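PDB 5D5P: HcgB from Methanococcus maripaludis, which probably transfers a guanylyl group to a pyridinol precursor during biosynthesis of the iron-guanylylpyridinol cofactor of [Fe]-hydrogenase. Local coordinates for residues 28-33 and 151-156. Residues are numbered along the deposited sequence; the frame is centred on the assembly and turned at random.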
loop_
_atom_site.group_PDB
_atom_site.type_symbol
_atom_site.label_atom_id
_atom_site.label_comp_id
_atom_site.label_asym_id
_atom_site.label_seq_id
_atom_site.Cartn_x
_atom_site.Cartn_y
_atom_site.Cartn_z
ATOM N N ASP A 28 -14.270 -13.859 -3.630
ATOM C CA ASP A 28 -14.466 -14.786 -4.729
ATOM C C ASP A 28 -14.258 -14.076 -6.064
ATOM O O ASP A 28 -13.653 -14.624 -6.975
ATOM C CB ASP A 28 -15.865 -15.419 -4.665
ATOM C CG ASP A 28 -15.962 -16.541 -3.620
ATOM O OD1 ASP A 28 -14.902 -17.007 -3.132
ATOM O OD2 ASP A 28 -17.100 -16.981 -3.313
ATOM N N ALA A 29 -14.752 -12.850 -6.186
ATOM C CA ALA A 29 -14.591 -12.091 -7.432
ATOM C C ALA A 29 -13.127 -11.746 -7.715
ATOM O O ALA A 29 -12.678 -11.798 -8.848
ATOM C CB ALA A 29 -15.428 -10.840 -7.391
ATOM N N ILE A 30 -12.394 -11.361 -6.676
ATOM C CA ILE A 30 -10.964 -11.080 -6.821
ATOM C C ILE A 30 -10.210 -12.354 -7.258
ATOM O O ILE A 30 -9.357 -12.327 -8.166
ATOM C CB ILE A 30 -10.381 -10.528 -5.501
ATOM C CG1 ILE A 30 -10.862 -9.086 -5.274
ATOM C CG2 ILE A 30 -8.835 -10.557 -5.547
ATOM C CD1 ILE A 30 -10.570 -8.532 -3.854
ATOM N N GLN A 31 -10.522 -13.470 -6.621
ATOM C CA GLN A 31 -9.856 -14.712 -6.972
ATOM C C GLN A 31 -10.130 -15.061 -8.436
ATOM O O GLN A 31 -9.235 -15.486 -9.162
ATOM C CB GLN A 31 -10.311 -15.850 -6.056
ATOM C CG GLN A 31 -9.876 -15.679 -4.615
ATOM C CD GLN A 31 -10.326 -16.823 -3.727
ATOM O OE1 GLN A 31 -10.942 -17.781 -4.194
ATOM N NE2 GLN A 31 -10.017 -16.729 -2.439
ATOM N N SER A 32 -11.370 -14.856 -8.861
ATOM C CA SER A 32 -11.789 -15.188 -10.214
ATOM C C SER A 32 -11.063 -14.350 -11.267
ATOM O O SER A 32 -10.631 -14.859 -12.291
ATOM C CB SER A 32 -13.306 -15.014 -10.348
ATOM O OG SER A 32 -13.725 -15.322 -11.659
ATOM N N THR A 33 -10.917 -13.062 -10.983
ATOM C CA THR A 33 -10.235 -12.133 -11.851
ATOM C C THR A 33 -8.789 -12.528 -12.043
ATOM O O THR A 33 -8.256 -12.436 -13.144
ATOM C CB THR A 33 -10.309 -10.717 -11.250
ATOM O OG1 THR A 33 -11.687 -10.327 -11.188
ATOM C CG2 THR A 33 -9.538 -9.720 -12.096
ATOM N N GLU A 151 -2.048 -14.741 -0.624
ATOM C CA GLU A 151 -2.643 -15.390 0.546
ATOM C C GLU A 151 -3.728 -14.554 1.209
ATOM O O GLU A 151 -4.716 -15.105 1.725
ATOM C CB GLU A 151 -1.567 -15.667 1.589
ATOM C CG GLU A 151 -0.662 -16.785 1.248
ATOM C CD GLU A 151 0.319 -17.076 2.353
ATOM O OE1 GLU A 151 0.449 -16.232 3.273
ATOM O OE2 GLU A 151 0.948 -18.148 2.293
ATOM N N ARG A 152 -3.556 -13.237 1.174
ATOM C CA ARG A 152 -4.493 -12.383 1.884
ATOM C C ARG A 152 -5.812 -12.211 1.136
ATOM O O ARG A 152 -6.766 -11.715 1.727
ATOM C CB ARG A 152 -3.866 -11.030 2.209
ATOM C CG ARG A 152 -3.480 -10.242 1.045
ATOM C CD ARG A 152 -2.611 -9.062 1.508
ATOM N NE ARG A 152 -3.358 -8.017 2.210
ATOM C CZ ARG A 152 -4.212 -7.172 1.632
ATOM N NH1 ARG A 152 -4.803 -6.239 2.371
ATOM N NH2 ARG A 152 -4.520 -7.277 0.332
ATOM N N ILE A 153 -5.905 -12.670 -0.125
ATOM C CA ILE A 153 -7.226 -12.773 -0.756
ATOM C C ILE A 153 -7.616 -14.234 -1.024
ATOM O O ILE A 153 -8.535 -14.507 -1.802
ATOM C CB ILE A 153 -7.351 -11.931 -2.062
ATOM C CG1 ILE A 153 -6.178 -12.138 -3.027
ATOM C CG2 ILE A 153 -7.437 -10.463 -1.685
ATOM C CD1 ILE A 153 -6.235 -13.471 -3.803
ATOM N N GLY A 154 -6.943 -15.153 -0.334
ATOM C CA GLY A 154 -7.375 -16.545 -0.257
ATOM C C GLY A 154 -6.770 -17.487 -1.276
ATOM O O GLY A 154 -7.212 -18.641 -1.412
ATOM N N ILE A 155 -5.744 -17.023 -1.976
ATOM C CA ILE A 155 -5.033 -17.880 -2.915
ATOM C C ILE A 155 -3.727 -18.348 -2.292
ATOM O O ILE A 155 -2.829 -17.536 -2.051
ATOM C CB ILE A 155 -4.733 -17.161 -4.241
ATOM C CG1 ILE A 155 -6.037 -16.871 -4.984
ATOM C CG2 ILE A 155 -3.836 -18.044 -5.108
ATOM C CD1 ILE A 155 -5.850 -16.189 -6.335
ATOM N N VAL A 156 -3.640 -19.649 -2.022
ATOM C CA VAL A 156 -2.457 -20.231 -1.410
ATOM C C VAL A 156 -1.586 -20.968 -2.426
ATOM O O VAL A 156 -2.020 -21.928 -3.069
ATOM C CB VAL A 156 -2.832 -21.191 -0.267
ATOM C CG1 VAL A 156 -1.580 -21.734 0.379
ATOM C CG2 VAL A 156 -3.666 -20.467 0.772
#
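Gln31, on helix 24-35, reaches across to the Schellman motif that ends helix 138-151, where Gly154, with its positive phi, is the C-prime residue. From CB the glutamine chain is directed by a chi1 of -67°, which sets CG anti to its own carbonyl carbon, and it runs on extended. CG lies 4.0 Å from CG1 of Ile155, the two side chains running alongside each other with opposite headings, and, on the way to the hydrogen bond, 3.3 Å from the carbonyl O of Ile153. CD lies a little farther from that same oxygen, and at the tip NE2 donates to Ile153 O over 2.7 Å. The bond is nearly straight, 170° at the hydrogen, and flat at both ends: the acceptor sits in the amide plane of Gln31, and the donor lies in the carbonyl plane on a lone pair. Glutamine suits the place because its methylenes can lie against isoleucine while its amide serves a backbone carbonyl at the helix end. An alanine here, without CG and the amide, would probably leave Ile153 O without this donor and open a gap beside CG1 of Ile155. Gly154 suits its place because, at its backbone angles, a CB would be jammed against the carbonyl O of Ile153; it would also collide with Gln31 NE2, which lies 3.4 Å from Gly154 CA.

Beside this polar link, the beta-branched side chains of Ile30 and Ile153 form an apolar contact, meeting at a slant. Ile153 also packs on Ile27 and Ile34 of helix 24-35 and on Thr124 of strand 122-128; Gly108 of the second subunit packs on both Ile30 and Ile153. Within the pair, CG2 of Ile30, anti to its backbone N, meets CG1 of Ile153 at 4.0 Å.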